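Putative L-alanine-DL-glutamate epimerase (Burkholderia xenovorans LB400, PDB 3SN4) probably acts as a racemase or epimerase of the mandelate racemase/muconate lactonizing enzyme family and binds magnesium and 2-oxoglutarate. Local coordinates at residues D240-E245 and N338-E343; V286-V291 and N314-N319. All coordinates share one frame; numbering follows the deposited sequence.

Overall arrangement
Both interactions belong to the barrel domain of this enolase-superfamily protein, and their centres lie about 7 Å apart. Interaction 2 joins the neighbouring parallel strands 288-291 and 314-317, whereas interaction 1 reaches across the barrel interior from strand 243-245 to the segment leading into strand 342-344. In chain order 240-245 comes first, followed by 286-291, 314-319 and 338-343. The two interactions meet directly: backbone atoms of Asn338 and Arg340 probably hydrogen-bond to Val315, and Glu245 packs on Ile290. Both also touch the second subunit. The arrangement gathers Glu245, His318 and Glu343, at or just past the ends of their strands, round the magnesium and 2-oxoglutarate site.

Interaction 1: residues D240-E245 and N338-E343. With MG (magnesium ion), chain B; AKG (2-oxoglutaric acid), chain C.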
# COMPACT_ATOMS: atom_id res chain seq x y z
N ASP A 240 1.14 27.63 22.08
CA ASP A 240 0.65 26.45 22.79
C ASP A 240 -0.85 26.32 22.54
O ASP A 240 -1.66 27.00 23.16
CB ASP A 240 0.93 26.57 24.30
CG ASP A 240 0.36 25.41 25.09
OD1 ASP A 240 0.26 24.28 24.53
OD2 ASP A 240 0.00 25.64 26.27
N LEU A 241 -1.20 25.47 21.59
CA LEU A 241 -2.60 25.28 21.19
C LEU A 241 -3.10 23.89 21.60
O LEU A 241 -2.42 22.89 21.33
CB LEU A 241 -2.74 25.54 19.69
CG LEU A 241 -2.29 26.95 19.25
CD1 LEU A 241 -2.23 27.13 17.72
CD2 LEU A 241 -3.23 27.95 19.87
N PHE A 242 -4.25 23.84 22.28
CA PHE A 242 -4.93 22.60 22.70
C PHE A 242 -5.29 21.74 21.47
O PHE A 242 -5.05 20.53 21.45
CB PHE A 242 -6.16 23.00 23.53
CG PHE A 242 -6.97 21.86 24.07
CD1 PHE A 242 -6.83 21.45 25.38
CD2 PHE A 242 -7.94 21.25 23.30
CE1 PHE A 242 -7.63 20.41 25.91
CE2 PHE A 242 -8.73 20.22 23.81
CZ PHE A 242 -8.59 19.81 25.11
N TRP A 243 -5.88 22.38 20.47
CA TRP A 243 -6.00 21.81 19.14
C TRP A 243 -6.16 22.87 18.09
O TRP A 243 -6.49 24.01 18.41
CB TRP A 243 -7.10 20.75 19.04
CG TRP A 243 -8.52 21.19 18.93
CD1 TRP A 243 -9.04 22.22 18.19
CD2 TRP A 243 -9.64 20.55 19.54
NE1 TRP A 243 -10.41 22.28 18.34
CE2 TRP A 243 -10.80 21.24 19.15
CE3 TRP A 243 -9.77 19.46 20.40
CZ2 TRP A 243 -12.06 20.89 19.60
CZ3 TRP A 243 -11.03 19.11 20.84
CH2 TRP A 243 -12.16 19.82 20.43
N VAL A 244 -5.90 22.48 16.84
CA VAL A 244 -6.27 23.26 15.66
C VAL A 244 -7.26 22.43 14.87
O VAL A 244 -7.00 21.27 14.52
CB VAL A 244 -5.08 23.60 14.79
CG1 VAL A 244 -5.51 24.50 13.61
CG2 VAL A 244 -3.97 24.31 15.60
N GLU A 245 -8.41 23.04 14.61
CA GLU A 245 -9.55 22.38 14.04
C GLU A 245 -9.62 22.75 12.58
O GLU A 245 -9.57 23.93 12.22
CB GLU A 245 -10.79 22.84 14.78
CG GLU A 245 -12.07 22.05 14.57
CD GLU A 245 -13.14 22.45 15.60
OE1 GLU A 245 -14.32 22.37 15.28
OE2 GLU A 245 -12.79 22.87 16.73
N ASN A 338 -14.20 7.49 25.77
CA ASN A 338 -13.13 8.18 25.04
C ASN A 338 -13.53 9.61 24.70
O ASN A 338 -13.59 9.98 23.54
CB ASN A 338 -12.73 7.39 23.77
CG ASN A 338 -13.91 7.05 22.85
OD1 ASN A 338 -14.94 6.57 23.30
ND2 ASN A 338 -13.71 7.22 21.53
N LEU A 339 -13.81 10.40 25.73
CA LEU A 339 -14.31 11.77 25.58
C LEU A 339 -13.18 12.78 25.76
O LEU A 339 -12.58 12.87 26.84
CB LEU A 339 -15.41 12.05 26.61
CG LEU A 339 -16.01 13.47 26.57
CD1 LEU A 339 -16.91 13.62 25.38
CD2 LEU A 339 -16.74 13.78 27.83
N ARG A 340 -12.90 13.57 24.72
CA ARG A 340 -11.81 14.55 24.80
C ARG A 340 -12.14 15.73 25.72
O ARG A 340 -11.36 16.09 26.60
CB ARG A 340 -11.45 15.08 23.42
CG ARG A 340 -10.21 16.00 23.40
CD ARG A 340 -9.02 15.27 23.93
NE ARG A 340 -7.86 16.11 24.22
CZ ARG A 340 -7.63 16.72 25.39
NH1 ARG A 340 -8.49 16.65 26.42
NH2 ARG A 340 -6.53 17.45 25.52
N ILE A 341 -13.31 16.30 25.47
CA ILE A 341 -13.81 17.53 26.11
C ILE A 341 -15.18 17.82 25.46
O ILE A 341 -15.49 17.25 24.41
CB ILE A 341 -12.83 18.70 25.86
CG1 ILE A 341 -13.16 19.92 26.73
CG2 ILE A 341 -12.82 19.09 24.39
CD1 ILE A 341 -11.99 20.95 26.80
N MSE A 342 -15.97 18.72 26.05
CA MSE A 342 -17.22 19.14 25.43
C MSE A 342 -17.24 20.61 25.06
O MSE A 342 -16.82 21.48 25.84
CB MSE A 342 -18.43 18.89 26.32
CG MSE A 342 -19.77 19.26 25.57
SE MSE A 342 -21.12 18.37 26.38
CE MSE A 342 -22.60 19.60 25.88
N GLU A 343 -17.75 20.87 23.87
CA GLU A 343 -17.91 22.24 23.37
C GLU A 343 -19.16 22.84 23.97
O GLU A 343 -20.19 22.19 24.08
CB GLU A 343 -18.08 22.24 21.86
CG GLU A 343 -18.25 23.63 21.25
CD GLU A 343 -18.28 23.62 19.74
OE1 GLU A 343 -18.61 22.57 19.13
OE2 GLU A 343 -17.96 24.69 19.15
MG MG B . -15.52 23.67 14.14
C1 AKG C . -17.72 24.72 15.73
O1 AKG C . -18.62 24.95 16.60
O2 AKG C . -16.65 24.13 16.05
C2 AKG C . -17.93 25.12 14.31
O5 AKG C . -17.01 25.05 13.50
C3 AKG C . -19.27 25.54 13.75
C4 AKG C . -19.60 27.03 13.63
C5 AKG C . -18.66 28.01 12.93
O3 AKG C . -17.63 28.36 13.55
O4 AKG C . -18.98 28.47 11.80
O HOH W 1 -5.02 18.46 23.18
O HOH W 2 -14.59 23.36 12.35
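Phe242 and Arg340 meet from opposite directions, the phenyl CZ standing over one face of the guanidinium, off toward its rim, with 3.2 Å from Phe242 CZ to Arg340 CZ. The two planes are inclined by 39°. The apolar contacts centre on Ile341: Phe242 CZ touches Ile341 CD1, and Trp243 CZ3 lies 4.0 Å from Ile341 CG2, while Arg340 CG lies at the indole edge. Ile341 serves both rings because its two branches diverge, CG1 lying anti to the backbone N (chi1 -168°) and carrying CD1 toward Phe242.

Water 1 adds a polar bridge, donating to Phe242 O at 2.7 Å and accepting from Arg340 NH2; Arg340 NE is salt-bridged to Glu227 of the second subunit. Trp243 fills the interior of the TIM-barrel-like domain beneath the metal site, while the Phe242-Arg340 pair borders that subunit.

From Trp243 NE1 a bent hydrogen bond (2.9 Å, 135° at the hydrogen) runs to the anti side of Glu245 OE2, which Lys163 also holds by a salt bridge. Glu245 OE1 binds magnesium at 2.1 Å beside Asp219 and Glu269; 2-oxoglutarate chelates the ion through O2 and O5, and water 2 is the sixth ligand. Glu343 OE2 lies 2.6 Å from 2-oxoglutarate O1.

Interaction 2: residues V286-V291 and N314-N319; sequences VDVAIV and NVAPHN. With AKG (2-oxoglutaric acid), chain C.
Ile290 and Ala316 face the same side of two adjacent parallel strands in the TIM-barrel-like domain, with Ile290 CG1 4.4 Å from Ala316 CB. Val288 joins them there, its CG1 reaching Ala316 CB, and Trp243 of strand 243-245 touches all three from the barrel interior. On the other side of the sheet Ala289 and Val291 look outward with Val315. The Val291 and Val315 side chains are angled across one another, Val291 CG2 meeting Val315 CB at 4.0 Å, while Phe277 of helix 273-282 covers Ala289 and Val291.

The strands, inclined at 32° with Ala289 beside Val315 and Ile290 beside Ala316, are joined by four backbone hydrogen bonds. Asn314 O accepts from Ala289 N. Ala316 then donates to Ala289 O and accepts from Val291 N, the latter at 2.9 Å, and the final bond runs from His318 N to Val291 O. At the opposite end water 3 connects Asp287 O to Asn314 N.

Past the last bridge the chain turns its histidine to the ligand. The side chain of Ile290 also passes His318 at a slant, with Ile290 CG2 3.8 Å from His318 CB. With CG anti to the backbone N (chi1 -166°), the imidazole extends toward the active site, where Asp292 hydrogen-bonds to ND1 and Phe320 stacks on the ring. At the edge of that ring, in its plane, lies 2-oxoglutarate O1, 3.2 Å from His318 NE2.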
# COMPACT_ATOMS: atom_id res chain seq x y z
N VAL A 286 -6.37 12.63 12.05
CA VAL A 286 -6.78 13.41 13.24
C VAL A 286 -6.23 12.91 14.58
O VAL A 286 -6.04 11.70 14.82
CB VAL A 286 -8.33 13.53 13.37
CG1 VAL A 286 -8.96 14.28 12.17
CG2 VAL A 286 -9.00 12.17 13.61
N ASP A 287 -6.01 13.88 15.47
CA ASP A 287 -5.80 13.60 16.89
C ASP A 287 -7.14 13.39 17.59
O ASP A 287 -7.28 12.47 18.41
CB ASP A 287 -5.03 14.76 17.55
CG ASP A 287 -3.58 14.81 17.13
OD1 ASP A 287 -2.77 14.15 17.77
OD2 ASP A 287 -3.21 15.51 16.15
N VAL A 288 -8.09 14.29 17.32
CA VAL A 288 -9.43 14.26 17.90
C VAL A 288 -10.54 14.27 16.83
O VAL A 288 -10.48 15.08 15.92
CB VAL A 288 -9.61 15.49 18.79
CG1 VAL A 288 -11.00 15.54 19.35
CG2 VAL A 288 -8.56 15.47 19.92
N ALA A 289 -11.53 13.39 16.97
CA ALA A 289 -12.69 13.37 16.10
C ALA A 289 -13.85 14.12 16.75
O ALA A 289 -14.32 13.76 17.84
CB ALA A 289 -13.13 11.94 15.76
N ILE A 290 -14.30 15.16 16.07
CA ILE A 290 -15.47 15.93 16.50
C ILE A 290 -16.68 15.22 15.91
O ILE A 290 -16.72 14.92 14.73
CB ILE A 290 -15.37 17.39 16.06
CG1 ILE A 290 -14.18 18.04 16.81
CG2 ILE A 290 -16.67 18.17 16.39
CD1 ILE A 290 -13.69 19.39 16.24
N VAL A 291 -17.66 14.91 16.75
CA VAL A 291 -18.84 14.19 16.30
C VAL A 291 -20.05 15.09 16.50
O VAL A 291 -20.27 15.59 17.61
CB VAL A 291 -19.04 12.87 17.08
CG1 VAL A 291 -20.27 12.11 16.59
CG2 VAL A 291 -17.80 11.99 16.98
N ASN A 314 -9.95 9.93 20.88
CA ASN A 314 -10.98 10.56 21.70
C ASN A 314 -11.85 11.49 20.86
O ASN A 314 -11.39 12.10 19.87
CB ASN A 314 -10.37 11.30 22.88
CG ASN A 314 -9.85 10.36 23.97
OD1 ASN A 314 -10.13 9.16 23.99
ND2 ASN A 314 -9.06 10.92 24.88
N VAL A 315 -13.12 11.59 21.26
CA VAL A 315 -14.11 12.37 20.54
C VAL A 315 -14.62 13.57 21.34
O VAL A 315 -14.57 13.58 22.57
CB VAL A 315 -15.31 11.50 20.09
CG1 VAL A 315 -14.82 10.36 19.21
CG2 VAL A 315 -16.09 11.00 21.27
N ALA A 316 -15.11 14.56 20.62
CA ALA A 316 -15.69 15.76 21.18
C ALA A 316 -17.00 16.06 20.48
O ALA A 316 -17.03 16.19 19.25
CB ALA A 316 -14.71 16.94 21.03
N PRO A 317 -18.09 16.21 21.23
CA PRO A 317 -19.33 16.64 20.57
C PRO A 317 -19.26 18.04 19.99
O PRO A 317 -18.65 18.97 20.59
CB PRO A 317 -20.38 16.61 21.68
CG PRO A 317 -19.67 16.48 22.92
CD PRO A 317 -18.24 16.13 22.69
N HIS A 318 -19.89 18.18 18.83
CA HIS A 318 -20.11 19.46 18.20
C HIS A 318 -21.36 20.07 18.80
O HIS A 318 -22.45 19.53 18.64
CB HIS A 318 -20.32 19.24 16.71
CG HIS A 318 -20.22 20.48 15.90
ND1 HIS A 318 -20.81 20.59 14.66
CD2 HIS A 318 -19.64 21.68 16.15
CE1 HIS A 318 -20.55 21.79 14.16
NE2 HIS A 318 -19.85 22.47 15.06
N ASN A 319 -21.20 21.21 19.47
CA ASN A 319 -22.29 21.79 20.24
C ASN A 319 -22.21 23.30 20.20
O ASN A 319 -21.44 23.90 20.97
CB ASN A 319 -22.19 21.30 21.68
CG ASN A 319 -23.34 21.73 22.53
OD1 ASN A 319 -24.50 21.50 22.16
ND2 ASN A 319 -23.05 22.35 23.67
C1 AKG C . -17.72 24.72 15.73
O1 AKG C . -18.62 24.95 16.60
O2 AKG C . -16.65 24.13 16.05
C2 AKG C . -17.93 25.12 14.31
O5 AKG C . -17.01 25.05 13.50
C3 AKG C . -19.27 25.54 13.75
C4 AKG C . -19.60 27.03 13.63
C5 AKG C . -18.66 28.01 12.93
O3 AKG C . -17.63 28.36 13.55
O4 AKG C . -18.98 28.47 11.80
O HOH W 3 -7.49 11.69 20.86